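PDB 6FKK: MIP07328p from Drosophila melanogaster, which probably acts as a repulsive axon guidance cue, binding semaphorin receptors through the sema domain of its extracellular part. Local coordinates for residues Q191-D196 with R212-E217; D268-I273 with I285-T290; E316-K321 with H361-E366. One frame throughout, in Å; residues are numbered along the deposited sequence.

Contact 1 of 3, residues Q191-D196 with R212-E217; sequences QLNQPD and RELSME. With NAG (2-acetamido-2-deoxy-beta-D-glucopyranose), chain E.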
loop_
_atom_site.group_PDB
_atom_site.type_symbol
_atom_site.label_atom_id
_atom_site.label_comp_id
_atom_site.label_asym_id
_atom_site.label_seq_id
_atom_site.Cartn_x
_atom_site.Cartn_y
_atom_site.Cartn_z
ATOM N N GLN A 191 -2.442 -17.990 -12.929
ATOM C CA GLN A 191 -1.969 -16.610 -12.874
ATOM C C GLN A 191 -2.677 -15.823 -11.778
ATOM O O GLN A 191 -2.031 -15.125 -10.988
ATOM C CB GLN A 191 -2.162 -15.930 -14.231
ATOM C CG GLN A 191 -1.200 -16.404 -15.308
ATOM C CD GLN A 191 -1.261 -15.553 -16.563
ATOM O OE1 GLN A 191 -2.292 -14.954 -16.871
ATOM N NE2 GLN A 191 -0.151 -15.489 -17.289
ATOM N N LEU A 192 -4.003 -15.923 -11.712
ATOM C CA LEU A 192 -4.791 -15.194 -10.727
ATOM C C LEU A 192 -5.919 -16.087 -10.235
ATOM O O LEU A 192 -6.620 -16.701 -11.042
ATOM C CB LEU A 192 -5.356 -13.899 -11.320
ATOM C CG LEU A 192 -4.339 -12.808 -11.658
ATOM C CD1 LEU A 192 -4.994 -11.685 -12.442
ATOM C CD2 LEU A 192 -3.715 -12.275 -10.384
ATOM N N ASN A 193 -6.093 -16.151 -8.913
ATOM C CA ASN A 193 -7.086 -17.019 -8.275
ATOM C C ASN A 193 -7.853 -16.195 -7.242
ATOM O O ASN A 193 -7.470 -16.153 -6.070
ATOM C CB ASN A 193 -6.411 -18.232 -7.638
ATOM C CG ASN A 193 -7.386 -19.348 -7.324
ATOM O OD1 ASN A 193 -8.590 -19.124 -7.198
ATOM N ND2 ASN A 193 -6.868 -20.565 -7.195
ATOM N N GLN A 194 -8.938 -15.562 -7.680
ATOM C CA GLN A 194 -9.759 -14.694 -6.841
ATOM C C GLN A 194 -8.923 -13.667 -6.072
ATOM O O GLN A 194 -8.953 -13.636 -4.834
ATOM C CB GLN A 194 -10.608 -15.517 -5.883
ATOM C CG GLN A 194 -11.472 -16.569 -6.556
ATOM C CD GLN A 194 -12.465 -17.203 -5.602
ATOM O OE1 GLN A 194 -12.943 -16.559 -4.668
ATOM N NE2 GLN A 194 -12.779 -18.474 -5.831
ATOM N N PRO A 195 -8.186 -12.804 -6.765
ATOM C CA PRO A 195 -7.282 -11.885 -6.070
ATOM C C PRO A 195 -7.975 -10.616 -5.602
ATOM O O PRO A 195 -8.925 -10.126 -6.216
ATOM C CB PRO A 195 -6.233 -11.566 -7.138
ATOM C CG PRO A 195 -7.012 -11.604 -8.409
ATOM C CD PRO A 195 -8.073 -12.670 -8.228
ATOM N N ASP A 196 -7.478 -10.088 -4.486
ATOM C CA ASP A 196 -7.851 -8.771 -3.980
ATOM C C ASP A 196 -6.589 -7.919 -3.989
ATOM O O ASP A 196 -5.670 -8.158 -3.198
ATOM C CB ASP A 196 -8.453 -8.855 -2.576
ATOM C CG ASP A 196 -9.792 -9.573 -2.552
ATOM O OD1 ASP A 196 -10.260 -10.018 -3.621
ATOM O OD2 ASP A 196 -10.379 -9.693 -1.456
ATOM N N ARG A 212 -3.499 -10.364 -2.570
ATOM C CA ARG A 212 -3.691 -11.648 -1.918
ATOM C C ARG A 212 -4.642 -12.485 -2.760
ATOM O O ARG A 212 -5.545 -11.952 -3.414
ATOM C CB ARG A 212 -4.241 -11.480 -0.497
ATOM C CG ARG A 212 -5.553 -10.720 -0.427
ATOM C CD ARG A 212 -5.988 -10.495 1.015
ATOM N NE ARG A 212 -7.272 -9.803 1.099
ATOM C CZ ARG A 212 -7.406 -8.481 1.131
ATOM N NH1 ARG A 212 -6.331 -7.706 1.088
ATOM N NH2 ARG A 212 -8.612 -7.934 1.208
ATOM N N GLU A 213 -4.431 -13.797 -2.755
ATOM C CA GLU A 213 -5.202 -14.682 -3.617
ATOM C C GLU A 213 -5.231 -16.076 -3.007
ATOM O O GLU A 213 -4.482 -16.386 -2.078
ATOM C CB GLU A 213 -4.616 -14.732 -5.032
ATOM C CG GLU A 213 -3.248 -15.391 -5.101
ATOM C CD GLU A 213 -2.828 -15.728 -6.519
ATOM O OE1 GLU A 213 -1.631 -16.016 -6.733
ATOM O OE2 GLU A 213 -3.696 -15.709 -7.419
ATOM N N LEU A 214 -6.108 -16.914 -3.554
ATOM C CA LEU A 214 -6.164 -18.311 -3.158
ATOM C C LEU A 214 -4.926 -19.052 -3.649
ATOM O O LEU A 214 -4.292 -18.667 -4.634
ATOM C CB LEU A 214 -7.425 -18.976 -3.709
ATOM C CG LEU A 214 -8.753 -18.410 -3.200
ATOM C CD1 LEU A 214 -9.928 -19.137 -3.840
ATOM C CD2 LEU A 214 -8.826 -18.485 -1.681
ATOM N N SER A 215 -4.588 -20.130 -2.950
ATOM C CA SER A 215 -3.350 -20.855 -3.190
ATOM C C SER A 215 -3.625 -22.149 -3.942
ATOM O O SER A 215 -4.547 -22.894 -3.596
ATOM C CB SER A 215 -2.637 -21.167 -1.876
ATOM O OG SER A 215 -1.491 -21.966 -2.111
ATOM N N MET A 216 -2.817 -22.407 -4.967
ATOM C CA MET A 216 -2.778 -23.705 -5.621
ATOM C C MET A 216 -1.621 -24.566 -5.141
ATOM O O MET A 216 -1.743 -25.795 -5.127
ATOM C CB MET A 216 -2.669 -23.535 -7.139
ATOM C CG MET A 216 -3.860 -22.860 -7.788
ATOM S SD MET A 216 -3.632 -22.681 -9.567
ATOM C CE MET A 216 -3.091 -24.331 -10.015
ATOM N N GLU A 217 -0.514 -23.943 -4.732
ATOM C CA GLU A 217 0.691 -24.687 -4.383
ATOM C C GLU A 217 0.497 -25.590 -3.172
ATOM O O GLU A 217 1.307 -26.499 -2.960
ATOM C CB GLU A 217 1.849 -23.718 -4.133
ATOM C CG GLU A 217 1.547 -22.634 -3.111
ATOM C CD GLU A 217 2.705 -21.674 -2.929
ATOM O OE1 GLU A 217 3.819 -21.995 -3.388
ATOM O OE2 GLU A 217 2.506 -20.597 -2.333
HETATM C C1 NAG E . -12.677 -7.697 -6.175
HETATM C C2 NAG E . -14.138 -8.163 -6.024
HETATM C C3 NAG E . -14.239 -9.690 -6.005
HETATM C C4 NAG E . -13.496 -10.299 -7.185
HETATM C C5 NAG E . -12.059 -9.801 -7.187
HETATM C C6 NAG E . -11.251 -10.328 -8.350
HETATM C C7 NAG E . -14.375 -7.874 -3.579
HETATM C C8 NAG E . -15.140 -7.180 -2.494
HETATM N N2 NAG E . -14.754 -7.592 -4.834
HETATM O O3 NAG E . -15.610 -10.066 -6.052
HETATM O O4 NAG E . -13.507 -11.719 -7.090
HETATM O O5 NAG E . -12.059 -8.370 -7.288
HETATM O O6 NAG E . -11.613 -11.665 -8.669
HETATM O O7 NAG E . -13.455 -8.650 -3.328
#

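Contact 2 of 3, residues D268-I273 with I285-T290; sequences DEIQAI and IYAVFT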
loop_
_atom_site.group_PDB
_atom_site.type_symbol
_atom_site.label_atom_id
_atom_site.label_comp_id
_atom_site.label_asym_id
_atom_site.label_seq_id
_atom_site.Cartn_x
_atom_site.Cartn_y
_atom_site.Cartn_z
ATOM N N ASP A 268 -0.510 -14.096 6.396
ATOM C CA ASP A 268 -0.578 -14.444 4.983
ATOM C C ASP A 268 -1.487 -13.544 4.155
ATOM O O ASP A 268 -1.523 -13.699 2.931
ATOM C CB ASP A 268 -1.042 -15.896 4.824
ATOM C CG ASP A 268 0.064 -16.894 5.091
ATOM O OD1 ASP A 268 1.229 -16.592 4.754
ATOM O OD2 ASP A 268 -0.233 -17.981 5.633
ATOM N N GLU A 269 -2.217 -12.618 4.771
ATOM C CA GLU A 269 -3.186 -11.789 4.056
ATOM C C GLU A 269 -2.740 -10.331 4.110
ATOM O O GLU A 269 -2.978 -9.636 5.103
ATOM C CB GLU A 269 -4.586 -11.969 4.635
ATOM C CG GLU A 269 -5.146 -13.371 4.448
ATOM C CD GLU A 269 -6.614 -13.471 4.812
ATOM O OE1 GLU A 269 -7.140 -12.527 5.440
ATOM O OE2 GLU A 269 -7.242 -14.492 4.466
ATOM N N ILE A 270 -2.102 -9.869 3.033
ATOM C CA ILE A 270 -1.674 -8.479 2.954
ATOM C C ILE A 270 -2.897 -7.574 2.861
ATOM O O ILE A 270 -3.939 -7.947 2.304
ATOM C CB ILE A 270 -0.725 -8.281 1.757
ATOM C CG1 ILE A 270 -0.024 -6.926 1.836
ATOM C CG2 ILE A 270 -1.476 -8.419 0.443
ATOM C CD1 ILE A 270 1.116 -6.790 0.853
ATOM N N GLN A 271 -2.779 -6.373 3.427
ATOM C CA GLN A 271 -3.929 -5.484 3.546
ATOM C C GLN A 271 -3.643 -4.109 2.959
ATOM O O GLN A 271 -4.556 -3.447 2.454
ATOM C CB GLN A 271 -4.350 -5.350 5.011
ATOM C CG GLN A 271 -4.840 -6.643 5.644
ATOM C CD GLN A 271 -6.159 -7.112 5.064
ATOM O OE1 GLN A 271 -7.002 -6.302 4.678
ATOM N NE2 GLN A 271 -6.341 -8.425 4.992
ATOM N N ALA A 272 -2.388 -3.670 3.021
ATOM C CA ALA A 272 -2.010 -2.354 2.526
ATOM C C ALA A 272 -0.504 -2.301 2.329
ATOM O O ALA A 272 0.247 -3.037 2.975
ATOM C CB ALA A 272 -2.450 -1.243 3.486
ATOM N N ILE A 273 -0.072 -1.417 1.427
ATOM C CA ILE A 273 1.340 -1.147 1.207
ATOM C C ILE A 273 1.548 0.360 1.152
ATOM O O ILE A 273 0.617 1.138 0.935
ATOM C CB ILE A 273 1.885 -1.800 -0.082
ATOM C CG1 ILE A 273 1.231 -1.174 -1.317
ATOM C CG2 ILE A 273 1.676 -3.306 -0.055
ATOM C CD1 ILE A 273 1.886 -1.575 -2.621
ATOM N N ILE A 285 9.643 -1.227 0.879
ATOM C CA ILE A 285 8.190 -1.191 0.776
ATOM C C ILE A 285 7.628 -1.765 2.068
ATOM O O ILE A 285 7.872 -2.936 2.388
ATOM C CB ILE A 285 7.665 -1.979 -0.437
ATOM C CG1 ILE A 285 8.049 -1.280 -1.744
ATOM C CG2 ILE A 285 6.158 -2.146 -0.351
ATOM C CD1 ILE A 285 7.477 -1.947 -2.979
ATOM N N TYR A 286 6.898 -0.944 2.816
ATOM C CA TYR A 286 6.266 -1.381 4.051
ATOM C C TYR A 286 4.847 -1.852 3.768
ATOM O O TYR A 286 4.101 -1.204 3.029
ATOM C CB TYR A 286 6.248 -0.250 5.080
ATOM C CG TYR A 286 7.619 0.191 5.544
ATOM C CD1 TYR A 286 8.377 1.078 4.793
ATOM C CD2 TYR A 286 8.150 -0.271 6.741
ATOM C CE1 TYR A 286 9.626 1.488 5.217
ATOM C CE2 TYR A 286 9.398 0.133 7.171
ATOM C CZ TYR A 286 10.131 1.012 6.407
ATOM O OH TYR A 286 11.375 1.417 6.833
ATOM N N ALA A 287 4.478 -2.985 4.361
ATOM C CA ALA A 287 3.176 -3.586 4.121
ATOM C C ALA A 287 2.559 -4.041 5.433
ATOM O O ALA A 287 3.259 -4.318 6.410
ATOM C CB ALA A 287 3.272 -4.767 3.149
ATOM N N VAL A 288 1.231 -4.122 5.434
ATOM C CA VAL A 288 0.452 -4.557 6.587
ATOM C C VAL A 288 -0.171 -5.908 6.269
ATOM O O VAL A 288 -0.802 -6.074 5.218
ATOM C CB VAL A 288 -0.628 -3.525 6.953
ATOM C CG1 VAL A 288 -1.593 -4.111 7.963
ATOM C CG2 VAL A 288 0.018 -2.267 7.495
ATOM N N PHE A 289 0.003 -6.867 7.173
ATOM C CA PHE A 289 -0.512 -8.217 7.005
ATOM C C PHE A 289 -1.397 -8.592 8.186
ATOM O O PHE A 289 -1.126 -8.199 9.325
ATOM C CB PHE A 289 0.624 -9.239 6.885
ATOM C CG PHE A 289 1.494 -9.056 5.675
ATOM C CD1 PHE A 289 2.487 -8.091 5.657
ATOM C CD2 PHE A 289 1.338 -9.872 4.567
ATOM C CE1 PHE A 289 3.294 -7.930 4.549
ATOM C CE2 PHE A 289 2.143 -9.716 3.454
ATOM C CZ PHE A 289 3.122 -8.742 3.445
ATOM N N THR A 290 -2.448 -9.360 7.909
ATOM C CA THR A 290 -3.291 -9.949 8.937
ATOM C C THR A 290 -3.308 -11.463 8.775
ATOM O O THR A 290 -2.988 -11.997 7.709
ATOM C CB THR A 290 -4.728 -9.404 8.882
ATOM O OG1 THR A 290 -5.285 -9.631 7.581
ATOM C CG2 THR A 290 -4.756 -7.913 9.196
#

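Contact 3 of 3, residues E316-K321 with H361-E366; sequences EFKSQK and HPLMEE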
loop_
_atom_site.group_PDB
_atom_site.type_symbol
_atom_site.label_atom_id
_atom_site.label_comp_id
_atom_site.label_asym_id
_atom_site.label_seq_id
_atom_site.Cartn_x
_atom_site.Cartn_y
_atom_site.Cartn_z
ATOM N N GLU A 316 14.341 -20.183 -9.325
ATOM C CA GLU A 316 13.711 -21.310 -9.986
ATOM C C GLU A 316 12.202 -21.104 -10.083
ATOM O O GLU A 316 11.591 -20.375 -9.299
ATOM C CB GLU A 316 14.018 -22.603 -9.235
ATOM C CG GLU A 316 15.491 -22.969 -9.217
ATOM C CD GLU A 316 15.790 -24.117 -8.274
ATOM O OE1 GLU A 316 15.345 -24.058 -7.108
ATOM O OE2 GLU A 316 16.458 -25.082 -8.702
ATOM N N PHE A 317 11.605 -21.766 -11.070
ATOM C CA PHE A 317 10.170 -21.704 -11.303
ATOM C C PHE A 317 9.493 -22.883 -10.621
ATOM O O PHE A 317 9.919 -24.029 -10.788
ATOM C CB PHE A 317 9.857 -21.723 -12.800
ATOM C CG PHE A 317 10.380 -20.533 -13.545
ATOM C CD1 PHE A 317 11.665 -20.531 -14.062
ATOM C CD2 PHE A 317 9.582 -19.420 -13.739
ATOM C CE1 PHE A 317 12.146 -19.437 -14.752
ATOM C CE2 PHE A 317 10.056 -18.323 -14.429
ATOM C CZ PHE A 317 11.340 -18.332 -14.937
ATOM N N LYS A 318 8.440 -22.598 -9.861
ATOM C CA LYS A 318 7.646 -23.658 -9.257
ATOM C C LYS A 318 6.921 -24.426 -10.355
ATOM O O LYS A 318 6.171 -23.838 -11.140
ATOM C CB LYS A 318 6.654 -23.071 -8.258
ATOM C CG LYS A 318 6.059 -24.083 -7.295
ATOM C CD LYS A 318 5.245 -23.382 -6.221
ATOM C CE LYS A 318 6.078 -22.326 -5.503
ATOM N NZ LYS A 318 7.138 -22.920 -4.638
ATOM N N SER A 319 7.155 -25.735 -10.416
ATOM C CA SER A 319 6.589 -26.546 -11.483
ATOM C C SER A 319 5.066 -26.568 -11.396
ATOM O O SER A 319 4.470 -26.290 -10.350
ATOM C CB SER A 319 7.137 -27.971 -11.419
ATOM O OG SER A 319 6.757 -28.604 -10.210
ATOM N N GLN A 320 4.439 -26.890 -12.527
ATOM C CA GLN A 320 2.989 -27.009 -12.576
ATOM C C GLN A 320 2.513 -28.003 -11.529
ATOM O O GLN A 320 3.147 -29.036 -11.298
ATOM C CB GLN A 320 2.535 -27.458 -13.967
ATOM C CG GLN A 320 3.171 -26.699 -15.115
ATOM C CD GLN A 320 2.665 -27.170 -16.466
ATOM O OE1 GLN A 320 1.459 -27.230 -16.701
ATOM N NE2 GLN A 320 3.588 -27.513 -17.360
ATOM N N LYS A 321 1.393 -27.682 -10.883
ATOM C CA LYS A 321 0.852 -28.534 -9.827
ATOM C C LYS A 321 0.400 -29.853 -10.447
ATOM O O LYS A 321 -0.770 -30.062 -10.774
ATOM C CB LYS A 321 -0.291 -27.842 -9.097
ATOM C CG LYS A 321 -0.771 -28.612 -7.878
ATOM C CD LYS A 321 -2.035 -28.020 -7.294
ATOM C CE LYS A 321 -2.468 -28.790 -6.058
ATOM N NZ LYS A 321 -1.370 -28.878 -5.055
ATOM N N HIS A 361 4.142 -21.583 -15.867
ATOM C CA HIS A 361 4.903 -21.453 -14.625
ATOM C C HIS A 361 5.048 -19.982 -14.256
ATOM O O HIS A 361 6.149 -19.420 -14.310
ATOM C CB HIS A 361 6.277 -22.112 -14.755
ATOM C CG HIS A 361 6.244 -23.461 -15.402
ATOM N ND1 HIS A 361 6.262 -23.630 -16.770
ATOM C CD2 HIS A 361 6.200 -24.705 -14.870
ATOM C CE1 HIS A 361 6.229 -24.920 -17.052
ATOM N NE2 HIS A 361 6.191 -25.594 -15.917
ATOM N N PRO A 362 3.952 -19.323 -13.863
ATOM C CA PRO A 362 4.053 -17.915 -13.463
ATOM C C PRO A 362 4.482 -17.715 -12.020
ATOM O O PRO A 362 4.748 -16.571 -11.626
ATOM C CB PRO A 362 2.630 -17.398 -13.687
ATOM C CG PRO A 362 1.781 -18.580 -13.359
ATOM C CD PRO A 362 2.561 -19.808 -13.792
ATOM N N LEU A 363 4.561 -18.777 -11.224
ATOM C CA LEU A 363 4.866 -18.676 -9.805
ATOM C C LEU A 363 6.306 -19.099 -9.550
ATOM O O LEU A 363 6.727 -20.179 -9.976
ATOM C CB LEU A 363 3.908 -19.540 -8.984
ATOM C CG LEU A 363 4.130 -19.538 -7.473
ATOM C CD1 LEU A 363 4.052 -18.125 -6.929
ATOM C CD2 LEU A 363 3.109 -20.434 -6.796
ATOM N N MET A 364 7.052 -18.246 -8.854
ATOM C CA MET A 364 8.442 -18.531 -8.540
ATOM C C MET A 364 8.540 -19.426 -7.309
ATOM O O MET A 364 7.695 -19.380 -6.410
ATOM C CB MET A 364 9.217 -17.233 -8.308
ATOM C CG MET A 364 9.078 -16.219 -9.435
ATOM S SD MET A 364 9.678 -16.836 -11.019
ATOM C CE MET A 364 11.400 -17.129 -10.631
ATOM N N GLU A 365 9.593 -20.247 -7.278
ATOM C CA GLU A 365 9.743 -21.229 -6.208
ATOM C C GLU A 365 9.961 -20.551 -4.860
ATOM O O GLU A 365 9.278 -20.861 -3.877
ATOM C CB GLU A 365 10.900 -22.177 -6.528
ATOM C CG GLU A 365 11.172 -23.225 -5.454
ATOM C CD GLU A 365 10.082 -24.278 -5.363
ATOM O OE1 GLU A 365 9.301 -24.418 -6.329
ATOM O OE2 GLU A 365 10.007 -24.968 -4.324
ATOM N N GLU A 366 10.907 -19.621 -4.796
ATOM C CA GLU A 366 11.281 -18.991 -3.541
ATOM C C GLU A 366 10.370 -17.813 -3.222
ATOM O O GLU A 366 9.859 -17.134 -4.117
ATOM C CB GLU A 366 12.737 -18.526 -3.583
ATOM C CG GLU A 366 13.742 -19.663 -3.694
ATOM C CD GLU A 366 13.637 -20.648 -2.542
ATOM O OE1 GLU A 366 13.375 -20.210 -1.401
ATOM O OE2 GLU A 366 13.809 -21.862 -2.781
#

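Contact 1 of 3, residues Q191-D196 with R212-E217
Asp196 CB lies over one face of the Arg212 guanidinium, 3.8 Å above its plane and displaced toward the rim. The Asp196 carboxylate is turned 79° from that plane, and although Asp196 OD2 comes within 3.6 Å of Arg212 NH2, it stands well out of the guanidinium plane. The pair is therefore a long salt bridge of charges alone. With an alanine in place of Arg212, Asp196 would probably lose both this cover on its CB and the countercharge beside its carboxylate. The Asn193 side-chain amide has Leu214 CB 3.6 Å from Asn193 CG, and its ND2 lies near Met216 CG. Asn193 CG stands anti to the backbone N (chi1 -163°), which sends the amide across Leu214 at about a right angle. Leu214 CD1 also meets Gln194 NE2 at 3.5 Å.

The backbones are joined as an antiparallel hydrogen-bonded pair at Asp196 and Arg212, where Asp196 N reaches Arg212 O at 2.9 Å and Arg212 N returns to Asp196 O. Further along, Leu214 N bonds to Asn193 O. Glu213 OE2 accepts a hydrogen bond from Asn193 N at 2.9 Å, while OE1 of this buried carboxylate forms salt bridges with Lys252 and Arg228. Asp196 OD1 approaches O7 of the N-acetylglucosamine at 3.5 Å, so the sugar lies beside Pro195 and Asp196.

The loop 191-195 leads into strand 196-203, which pairs with strand 206-214 in the sema-domain sheet; strand 225-233 borders 206-214 on its other side, where Glu213 and Tyr226 share backbone hydrogen bonds.

Contact 2 of 3, residues D268-I273 with I285-T290
Ile270 packs on Phe289, and its side chain can be traced outward atom by atom. Ile270 CB touches Phe289 CE2 at 3.6 Å. Next, Ile270 CG1 stands over a face of the Phe289 ring, 4.1 Å from the centroid and 20° off the normal, a CH-pi contact offset toward the rim. Holding CG1 opposite the backbone N (chi1 -167°) carries the chain on across the ring, until the tip, Ile270 CD1, meets Ala287 CB at 3.7 Å and Phe289 CZ. Ile273 CG2 adds to this apolar face by touching Ala287 CB.

Gln271 takes a different course: bent at its second torsion, it directs NE2 to Thr290 OG1 at 3.0 Å, a weak hydrogen bond with an N-H...O angle of only 124°. Gln271 N binds Val288 O at 2.7 Å. Glu269 and Thr290 exchange two backbone bonds, and Val288 N binds Ala272 O.

The pairing shifts by one residue between Ile270 and Ala272, which defines a beta bulge at Gln271. Beyond Ala272 and Val288 lies strand 386-396, with Ile389 touching both. The segments belong to the antiparallel hairpin of strands 265-279 and 282-290, the kind of neighbouring-strand pair from which the blades of the sema-domain beta-propeller are built.

Contact 3 of 3, residues E316-K321 with H361-E366
Lys318 and Glu365 carry the polar centre of this contact. Lys318 NZ forms a salt bridge with Glu365 OE1 at 3.1 Å, its hydrogen bond weak, and also donates to the backbone Glu365 O at 3.1 Å, in the carbonyl plane and on a lone pair. One ammonium group thus grips both the side chain and the main chain of Glu365. Bends at chi3 (-55°) and chi4 in Lys318 turn its end toward them, while Lys318 CD, lower on the same chain, lies against Leu363 CD2 at 3.7 Å. Lys318 and Leu363 run alongside each other, whereas Lys318 and Glu365 cross at about a right angle.

Two backbone hydrogen bonds fix the spacing: Glu365 N to Glu316 O at 2.8 Å, nearly straight at the hydrogen, and Lys318 N to Leu363 O. They flank the single bridge between Phe317 and Met364.

On another part of the contact, Met364 runs beside Phe317 and points the same way. Met364 SD is 4.3 Å from the Phe317 ring centroid and 39° off the normal, an oblique Met-aromatic contact, while CE lies over a ring face near the rim. Both segments are loops of the sema domain, and His361 is where the chain leaves helix 352-360. His361 has Lys318 O at its ring edge, in plane, and its NE2 lies 3.3 Å from Gln320 CG. The Gln320 amide is turned 89° from the imidazole.

Phe357 of helix 352-360 supplies part of the second shell: its carbonyl accepts a hydrogen bond from His361 ND1, and its ring meets Phe317 edge-to-face. Lys252 of strand 251-259 bonds to the backbone at Pro362 and Met364, and the backbone of Phe317 is bonded to that of Val330.

Overall arrangement
All three contacts lie within the sema domain and follow one another in series along the chain. Contacts 1 and 2 have centres about 15 Å apart and reach the same sheet; Arg212 NH1 of contact 1 comes within 2.7 Å of Ile270 O of contact 2. Contact 1 also touches contact 3, about 14 Å away between centres, where Lys321 NZ approaches Met216 O at 3.1 Å. Contacts 2 and 3 do not meet, their nearest atoms being about 12 Å apart. Lys252 connects the first and third, binding Glu213 with its side chain and residues 361-366 with its backbone. The N-acetylglucosamine beside contact 1 is a covalent glycan rather than a bound ligand.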